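PDB 6EXS: peptide ABC transporter permease from Staphylococcus hominis, which probably takes up peptides as a POT-family transporter of the major facilitator superfamily, and binds a thioalcohol-conjugated peptide, a precursor of human axillary malodour. Local coordinates for residues A[299-304]-A[373-378]; A[307-312]-A[400-405]. One frame throughout, in Å; residues are numbered along the deposited sequence.

Contact 1: A[299-304]-A[373-378]. With C3H (2-[[(2~{R})-2-azanyl-3-[(3~{S})-3-methyl-1-oxidanyl-hexan-3-yl]sulfanyl-propanoyl]amino]ethanoic acid), chain O; OLC ((2R)-2,3-dihydroxypropyl (9Z)-octadec-9-enoate), chain F.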
loop_
_atom_site.group_PDB
_atom_site.type_symbol
_atom_site.label_atom_id
_atom_site.label_comp_id
_atom_site.label_asym_id
_atom_site.label_seq_id
_atom_site.Cartn_x
_atom_site.Cartn_y
_atom_site.Cartn_z
ATOM N N TRP A 299 9.946 0.350 2.915
ATOM C CA TRP A 299 8.932 0.084 1.895
ATOM C C TRP A 299 9.511 -0.058 0.500
ATOM O O TRP A 299 8.896 -0.735 -0.316
ATOM C CB TRP A 299 7.785 1.103 1.920
ATOM C CG TRP A 299 7.017 1.097 3.199
ATOM C CD1 TRP A 299 6.951 2.104 4.116
ATOM C CD2 TRP A 299 6.270 0.004 3.748
ATOM N NE1 TRP A 299 6.183 1.719 5.188
ATOM C CE2 TRP A 299 5.749 0.435 4.989
ATOM C CE3 TRP A 299 5.936 -1.279 3.283
ATOM C CZ2 TRP A 299 4.944 -0.386 5.789
ATOM C CZ3 TRP A 299 5.146 -2.094 4.071
ATOM C CH2 TRP A 299 4.665 -1.653 5.315
ATOM N N SER A 300 10.694 0.520 0.225
ATOM C CA SER A 300 11.332 0.373 -1.096
ATOM C C SER A 300 11.651 -1.106 -1.333
ATOM O O SER A 300 11.209 -1.673 -2.332
ATOM C CB SER A 300 12.586 1.241 -1.205
ATOM O OG SER A 300 13.303 0.977 -2.401
ATOM N N ILE A 301 12.331 -1.737 -0.353
ATOM C CA ILE A 301 12.695 -3.149 -0.362
ATOM C C ILE A 301 11.450 -4.021 -0.214
ATOM O O ILE A 301 11.252 -4.920 -1.032
ATOM C CB ILE A 301 13.814 -3.467 0.661
ATOM C CG1 ILE A 301 15.145 -2.800 0.202
ATOM C CG2 ILE A 301 13.982 -4.994 0.828
ATOM C CD1 ILE A 301 16.303 -2.860 1.184
ATOM N N GLN A 302 10.583 -3.723 0.774
ATOM C CA GLN A 302 9.340 -4.477 0.985
ATOM C C GLN A 302 8.402 -4.501 -0.249
ATOM O O GLN A 302 7.958 -5.572 -0.642
ATOM C CB GLN A 302 8.597 -3.976 2.236
ATOM C CG GLN A 302 7.567 -4.953 2.794
ATOM C CD GLN A 302 6.253 -4.960 2.047
ATOM O OE1 GLN A 302 5.825 -3.979 1.450
ATOM N NE2 GLN A 302 5.563 -6.071 2.091
ATOM N N GLU A 303 8.099 -3.342 -0.853
ATOM C CA GLU A 303 7.201 -3.296 -2.013
ATOM C C GLU A 303 7.804 -3.912 -3.293
ATOM O O GLU A 303 7.089 -4.077 -4.291
ATOM C CB GLU A 303 6.689 -1.878 -2.268
ATOM C CG GLU A 303 5.745 -1.348 -1.198
ATOM C CD GLU A 303 4.314 -1.849 -1.231
ATOM O OE1 GLU A 303 4.011 -2.773 -2.022
ATOM O OE2 GLU A 303 3.492 -1.311 -0.456
ATOM N N GLN A 304 9.091 -4.308 -3.244
ATOM C CA GLN A 304 9.744 -4.950 -4.380
ATOM C C GLN A 304 9.505 -6.451 -4.411
ATOM O O GLN A 304 9.848 -7.095 -5.398
ATOM C CB GLN A 304 11.233 -4.611 -4.451
ATOM C CG GLN A 304 11.535 -3.360 -5.256
ATOM C CD GLN A 304 12.985 -2.969 -5.119
ATOM O OE1 GLN A 304 13.898 -3.782 -5.320
ATOM N NE2 GLN A 304 13.233 -1.711 -4.769
ATOM N N LEU A 373 16.997 -2.330 8.855
ATOM C CA LEU A 373 18.187 -3.184 8.856
ATOM C C LEU A 373 17.781 -4.574 8.397
ATOM O O LEU A 373 18.472 -5.153 7.561
ATOM C CB LEU A 373 18.818 -3.279 10.258
ATOM C CG LEU A 373 19.716 -2.134 10.718
ATOM C CD1 LEU A 373 20.009 -2.252 12.199
ATOM C CD2 LEU A 373 21.016 -2.062 9.909
ATOM N N LEU A 374 16.629 -5.085 8.905
ATOM C CA LEU A 374 16.086 -6.389 8.515
ATOM C C LEU A 374 15.665 -6.417 7.033
ATOM O O LEU A 374 15.948 -7.405 6.344
ATOM C CB LEU A 374 14.962 -6.858 9.457
ATOM C CG LEU A 374 15.404 -7.436 10.808
ATOM C CD1 LEU A 374 14.261 -7.452 11.790
ATOM C CD2 LEU A 374 15.949 -8.838 10.665
ATOM N N ALA A 375 15.055 -5.316 6.530
ATOM C CA ALA A 375 14.706 -5.197 5.111
ATOM C C ALA A 375 16.000 -5.261 4.254
ATOM O O ALA A 375 16.041 -6.008 3.277
ATOM C CB ALA A 375 13.960 -3.907 4.853
ATOM N N GLY A 376 17.056 -4.557 4.686
ATOM C CA GLY A 376 18.359 -4.559 4.023
ATOM C C GLY A 376 19.062 -5.904 4.072
ATOM O O GLY A 376 19.681 -6.317 3.087
ATOM N N LEU A 377 18.960 -6.600 5.228
ATOM C CA LEU A 377 19.533 -7.939 5.455
ATOM C C LEU A 377 18.852 -9.018 4.600
ATOM O O LEU A 377 19.489 -10.017 4.270
ATOM C CB LEU A 377 19.503 -8.327 6.940
ATOM C CG LEU A 377 20.554 -7.648 7.815
ATOM C CD1 LEU A 377 20.074 -7.533 9.248
ATOM C CD2 LEU A 377 21.922 -8.346 7.717
ATOM N N SER A 378 17.571 -8.802 4.228
ATOM C CA SER A 378 16.799 -9.711 3.382
ATOM C C SER A 378 17.275 -9.630 1.920
ATOM O O SER A 378 17.220 -10.633 1.206
ATOM C CB SER A 378 15.301 -9.441 3.515
ATOM O OG SER A 378 14.859 -8.323 2.763
HETATM O O2 C3H O . -1.687 -5.165 2.804
HETATM C C11 C3H O . -1.100 -5.878 3.536
HETATM O O3 C3H O . -0.794 -5.562 4.746
HETATM C C10 C3H O . -0.563 -7.231 3.173
HETATM N N1 C3H O . -0.236 -7.358 1.773
HETATM C C9 C3H O . 0.943 -6.987 1.301
HETATM O O1 C3H O . 1.450 -5.903 1.546
HETATM C C8 C3H O . 1.696 -7.950 0.444
HETATM N N C3H O . 0.790 -8.994 -0.014
HETATM C C7 C3H O . 2.272 -7.248 -0.787
HETATM S S C3H O . 4.037 -6.835 -0.766
HETATM C C3 C3H O . 5.101 -8.375 -0.784
HETATM C C4 C3H O . 4.879 -9.023 -2.126
HETATM C C5 C3H O . 4.706 -9.217 0.436
HETATM C C6 C3H O . 5.275 -10.615 0.525
HETATM O O C3H O . 4.286 -11.591 0.514
HETATM C C2 C3H O . 6.578 -8.019 -0.631
HETATM C C1 C3H O . 7.257 -8.569 0.612
HETATM C C C3H O . 8.709 -8.177 0.666
HETATM C C18 OLC F . 14.984 -11.958 13.692
HETATM C C10 OLC F . 21.908 -12.072 6.242
HETATM C C9 OLC F . 22.588 -12.714 5.296
HETATM C C17 OLC F . 16.409 -11.751 13.218
HETATM C C11 OLC F . 21.518 -12.583 7.604
HETATM C C8 OLC F . 23.120 -14.126 5.347
HETATM C C24 OLC F . 27.178 -23.389 -2.916
HETATM C C16 OLC F . 16.663 -12.225 11.790
HETATM C C12 OLC F . 20.075 -12.270 7.990
HETATM C C7 OLC F . 23.704 -14.598 4.020
HETATM C C15 OLC F . 18.117 -12.081 11.360
HETATM C C13 OLC F . 19.814 -12.355 9.485
HETATM C C6 OLC F . 24.025 -16.083 3.977
HETATM C C14 OLC F . 18.351 -12.219 9.865
HETATM C C5 OLC F . 24.750 -16.538 2.718
HETATM C C4 OLC F . 23.835 -16.992 1.592
HETATM C C3 OLC F . 24.030 -18.443 1.171
HETATM C C2 OLC F . 24.993 -18.630 -0.001
HETATM C C21 OLC F . 25.804 -21.345 -2.388
HETATM C C1 OLC F . 24.970 -20.014 -0.587
HETATM C C22 OLC F . 27.177 -21.978 -2.363
HETATM O O19 OLC F . 24.254 -20.908 -0.215
HETATM O O25 OLC F . 26.926 -23.414 -4.318
HETATM O O23 OLC F . 28.112 -21.164 -3.081
HETATM O O20 OLC F . 25.850 -20.133 -1.594
#

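Contact 2: A[307-312]-A[400-405]. With C3H (2-[[(2~{R})-2-azanyl-3-[(3~{S})-3-methyl-1-oxidanyl-hexan-3-yl]sulfanyl-propanoyl]amino]ethanoic acid), chain O; OLC ((2R)-2,3-dihydroxypropyl (9Z)-octadec-9-enoate), chain B.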
loop_
_atom_site.group_PDB
_atom_site.type_symbol
_atom_site.label_atom_id
_atom_site.label_comp_id
_atom_site.label_asym_id
_atom_site.label_seq_id
_atom_site.Cartn_x
_atom_site.Cartn_y
_atom_site.Cartn_z
ATOM N N ASN A 307 7.104 -7.316 -7.479
ATOM C CA ASN A 307 7.538 -7.188 -8.880
ATOM C C ASN A 307 8.996 -7.599 -9.170
ATOM O O ASN A 307 9.328 -7.811 -10.329
ATOM C CB ASN A 307 7.288 -5.747 -9.379
ATOM C CG ASN A 307 8.045 -4.658 -8.648
ATOM O OD1 ASN A 307 8.454 -4.795 -7.493
ATOM N ND2 ASN A 307 8.209 -3.531 -9.296
ATOM N N VAL A 308 9.864 -7.670 -8.138
ATOM C CA VAL A 308 11.290 -7.977 -8.309
ATOM C C VAL A 308 11.671 -9.365 -7.737
ATOM O O VAL A 308 12.217 -10.196 -8.477
ATOM C CB VAL A 308 12.191 -6.825 -7.752
ATOM C CG1 VAL A 308 13.675 -7.188 -7.789
ATOM C CG2 VAL A 308 11.937 -5.511 -8.493
ATOM N N LEU A 309 11.414 -9.597 -6.437
ATOM C CA LEU A 309 11.781 -10.842 -5.752
ATOM C C LEU A 309 11.045 -12.090 -6.277
ATOM O O LEU A 309 11.658 -13.159 -6.360
ATOM C CB LEU A 309 11.615 -10.693 -4.229
ATOM C CG LEU A 309 12.401 -11.668 -3.328
ATOM C CD1 LEU A 309 13.908 -11.661 -3.648
ATOM C CD2 LEU A 309 12.149 -11.357 -1.849
ATOM N N ASN A 310 9.756 -11.937 -6.666
ATOM C CA ASN A 310 8.911 -13.005 -7.219
ATOM C C ASN A 310 9.341 -13.489 -8.636
ATOM O O ASN A 310 9.325 -14.699 -8.888
ATOM C CB ASN A 310 7.427 -12.599 -7.192
ATOM C CG ASN A 310 7.082 -11.266 -7.814
ATOM O OD1 ASN A 310 7.932 -10.396 -8.017
ATOM N ND2 ASN A 310 5.802 -11.066 -8.098
ATOM N N ILE A 311 9.704 -12.546 -9.556
ATOM C CA ILE A 311 10.186 -12.855 -10.910
ATOM C C ILE A 311 11.557 -13.542 -10.792
ATOM O O ILE A 311 11.832 -14.487 -11.530
ATOM C CB ILE A 311 10.238 -11.616 -11.844
ATOM C CG1 ILE A 311 8.855 -10.949 -12.006
ATOM C CG2 ILE A 311 10.831 -11.985 -13.217
ATOM C CD1 ILE A 311 8.872 -9.653 -12.885
ATOM N N TYR A 312 12.400 -13.074 -9.839
ATOM C CA TYR A 312 13.717 -13.660 -9.553
ATOM C C TYR A 312 13.553 -15.095 -9.055
ATOM O O TYR A 312 14.293 -15.966 -9.489
ATOM C CB TYR A 312 14.493 -12.816 -8.527
ATOM C CG TYR A 312 15.913 -13.288 -8.286
ATOM C CD1 TYR A 312 16.898 -13.130 -9.260
ATOM C CD2 TYR A 312 16.280 -13.867 -7.075
ATOM C CE1 TYR A 312 18.215 -13.524 -9.027
ATOM C CE2 TYR A 312 17.590 -14.284 -6.840
ATOM C CZ TYR A 312 18.556 -14.107 -7.817
ATOM O OH TYR A 312 19.847 -14.507 -7.584
ATOM N N ILE A 400 11.928 -17.561 -0.205
ATOM C CA ILE A 400 10.955 -17.548 0.887
ATOM C C ILE A 400 11.593 -16.959 2.169
ATOM O O ILE A 400 10.955 -16.145 2.836
ATOM C CB ILE A 400 10.289 -18.950 1.082
ATOM C CG1 ILE A 400 9.409 -19.302 -0.157
ATOM C CG2 ILE A 400 9.460 -19.000 2.393
ATOM C CD1 ILE A 400 9.019 -20.749 -0.312
ATOM N N LEU A 401 12.860 -17.326 2.470
ATOM C CA LEU A 401 13.621 -16.800 3.613
ATOM C C LEU A 401 13.804 -15.278 3.488
ATOM O O LEU A 401 13.723 -14.578 4.495
ATOM C CB LEU A 401 14.980 -17.528 3.776
ATOM C CG LEU A 401 15.933 -17.091 4.917
ATOM C CD1 LEU A 401 15.226 -16.996 6.296
ATOM C CD2 LEU A 401 17.139 -17.997 4.986
ATOM N N SER A 402 13.994 -14.769 2.259
ATOM C CA SER A 402 14.111 -13.325 2.024
ATOM C C SER A 402 12.806 -12.595 2.408
ATOM O O SER A 402 12.863 -11.595 3.116
ATOM C CB SER A 402 14.489 -13.039 0.579
ATOM O OG SER A 402 14.766 -11.657 0.437
ATOM N N TYR A 403 11.638 -13.145 2.002
ATOM C CA TYR A 403 10.309 -12.623 2.338
ATOM C C TYR A 403 10.086 -12.615 3.859
ATOM O O TYR A 403 9.580 -11.631 4.394
ATOM C CB TYR A 403 9.210 -13.463 1.663
ATOM C CG TYR A 403 8.971 -13.109 0.211
ATOM C CD1 TYR A 403 8.285 -11.946 -0.139
ATOM C CD2 TYR A 403 9.404 -13.946 -0.812
ATOM C CE1 TYR A 403 8.051 -11.620 -1.474
ATOM C CE2 TYR A 403 9.211 -13.611 -2.150
ATOM C CZ TYR A 403 8.518 -12.454 -2.477
ATOM O OH TYR A 403 8.306 -12.127 -3.795
ATOM N N VAL A 404 10.478 -13.710 4.543
ATOM C CA VAL A 404 10.322 -13.894 5.990
ATOM C C VAL A 404 11.152 -12.869 6.773
ATOM O O VAL A 404 10.646 -12.317 7.749
ATOM C CB VAL A 404 10.581 -15.363 6.444
ATOM C CG1 VAL A 404 10.519 -15.497 7.964
ATOM C CG2 VAL A 404 9.608 -16.340 5.776
ATOM N N ILE A 405 12.402 -12.590 6.343
ATOM C CA ILE A 405 13.251 -11.604 7.031
ATOM C C ILE A 405 12.641 -10.199 6.911
ATOM O O ILE A 405 12.576 -9.465 7.899
ATOM C CB ILE A 405 14.744 -11.679 6.599
ATOM C CG1 ILE A 405 15.346 -13.074 6.920
ATOM C CG2 ILE A 405 15.582 -10.548 7.254
ATOM C CD1 ILE A 405 16.574 -13.455 6.062
HETATM O O2 C3H O . -1.687 -5.165 2.804
HETATM C C11 C3H O . -1.100 -5.878 3.536
HETATM O O3 C3H O . -0.794 -5.562 4.746
HETATM C C10 C3H O . -0.563 -7.231 3.173
HETATM N N1 C3H O . -0.236 -7.358 1.773
HETATM C C9 C3H O . 0.943 -6.987 1.301
HETATM O O1 C3H O . 1.450 -5.903 1.546
HETATM C C8 C3H O . 1.696 -7.950 0.444
HETATM N N C3H O . 0.790 -8.994 -0.014
HETATM C C7 C3H O . 2.272 -7.248 -0.787
HETATM S S C3H O . 4.037 -6.835 -0.766
HETATM C C3 C3H O . 5.101 -8.375 -0.784
HETATM C C4 C3H O . 4.879 -9.023 -2.126
HETATM C C5 C3H O . 4.706 -9.217 0.436
HETATM C C6 C3H O . 5.275 -10.615 0.525
HETATM O O C3H O . 4.286 -11.591 0.514
HETATM C C2 C3H O . 6.578 -8.019 -0.631
HETATM C C1 C3H O . 7.257 -8.569 0.612
HETATM C C C3H O . 8.709 -8.177 0.666
HETATM C C18 OLC B . 1.299 -19.840 2.066
HETATM C C10 OLC B . 9.745 -20.734 6.165
HETATM C C9 OLC B . 11.036 -20.488 5.948
HETATM C C17 OLC B . 2.503 -18.924 2.091
HETATM C C11 OLC B . 8.752 -21.428 5.260
HETATM C C8 OLC B . 11.853 -20.820 4.724
HETATM C C24 OLC B . 21.476 -25.688 0.898
HETATM C C16 OLC B . 3.836 -19.642 1.978
HETATM C C12 OLC B . 7.414 -20.684 5.142
HETATM C C7 OLC B . 12.784 -22.028 4.881
HETATM C C15 OLC B . 4.478 -20.028 3.302
HETATM C C13 OLC B . 6.334 -21.444 4.386
HETATM C C6 OLC B . 14.057 -21.802 5.701
HETATM C C14 OLC B . 5.824 -20.729 3.141
HETATM C C5 OLC B . 15.215 -21.090 4.994
HETATM C C4 OLC B . 15.974 -21.875 3.919
HETATM C C3 OLC B . 16.906 -22.966 4.429
HETATM C C2 OLC B . 18.110 -23.219 3.518
HETATM C C21 OLC B . 19.040 -25.097 0.497
HETATM C C1 OLC B . 17.881 -24.174 2.378
HETATM C C22 OLC B . 20.156 -26.100 0.282
HETATM O O19 OLC B . 16.804 -24.511 1.967
HETATM O O25 OLC B . 22.019 -24.542 0.253
HETATM O O23 OLC B . 19.772 -27.391 0.760
HETATM O O20 OLC B . 19.045 -24.588 1.857
#

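Contact 1: A[299-304]-A[373-378]
Ile301 and Ala375 bring the two backbones closest, with their CA atoms 6.2 Å apart. Residues 299-304 lie on helix 279-302, and residues 373-378 lie within helix 364-389. Both belong to the transmembrane helix bundle of the major facilitator fold, and the contact between them is buried and small.

Ile301 carries it. Its CG2 methyl is anti to the backbone N and points at the other helix, where it meets Ala375 O at 3.4 Å. The same methyl lies 4.2 Å from Ala375 CB. The second branch runs extended to CD1, which rests 3.9 Å from Gly376 CA. Gly376 has no side chain, so this methyl packs directly against the main chain. Ala375 has only a methyl here, consistent with the close approach of the two backbones.

Besides the Ile301 methyl, Ala375 O meets a hydroxyl. That of Ser378, one helical turn on, donates to it at 2.6 Å from OG to O. The bond leaves the carbonyl at a C=O...OG angle of 132°. The chi1 of 79° sets OG between backbone N and carbonyl carbon, which turns it back toward its own helix. The carbonyl is thus met by both a hydroxyl and a methyl.

Next to Ile301, Gln302 turns to the pocket of the bound conjugated peptide. Its chain bends at chi2, -79°, and this brings the amide to the thioether. NE2 stands 3.3 Å from the ligand sulfur, S, while OE1 lies at the edge of the Trp299 ring, in its plane.

Contact 2: A[307-312]-A[400-405]
Leu309 and Tyr403 reach for each other from opposite directions, and the leucine can be followed atom by atom. Its CB lies 3.6 Å from Tyr403 OH, at the far end of the phenol. CG is anti to the backbone N, chi1 -159°, which directs the CD2 branch over the ring; CG itself is nearest CE2. CD2 then settles above the ring centre. It is 3.8 Å from the centroid and only 12° off the ring normal, a CH-pi contact over the face. The same methyl also touches Ser402 OG at 3.5 Å. The other methyl, CD1, meets Ser402 OG more loosely, at 4.2 Å.

In this major facilitator fold, helix 396-418 presents Tyr403 to the substrate pocket, and Leu309 of helix 309-316 covers the face turned away from ligand C6. The ligand approaches obliquely: its C6 is 3.4 Å from Tyr403 CD1. Its C2 is at the ring edge, in plane. Phe335, another pocket residue, also meets the tyrosine ring, with the two planes about 20° apart.

The phenol tip is held by a hydrogen bond from Tyr403 OH to Gly305 O. Asn310 N is near that hydroxyl too, but the angle is poor and no hydrogen bond forms. The serine hydroxyl is satisfied by Ser378 O on helix 364-389. Asn310 CB also packs against the phenol hydroxyl, 3.5 Å from Tyr403 OH.

In the fold
The centres of contact 1 and contact 2 are 10 Å apart, and the contacts alternate along the chain. The order is 299-304, 307-312, 373-378, 400-405. Helix 279-302 is followed by helix 309-316, and helix 364-389 by helix 396-418. Each contact therefore pairs one member of the first couple with one of the second. The first couple is bridged by a probable hydrogen bond, Gln304 O to Leu309 N, 3.1 Å. The second is joined by another, Ser378 O to Ser402 OG, 2.8 Å, with Leu374 O packed on Ile405 CG2 beside it. Both contacts reach the bound peptide, through Gln302 and Tyr403. Segments 299-304 and 400-405 line the ligand pocket, and the other two pack against them.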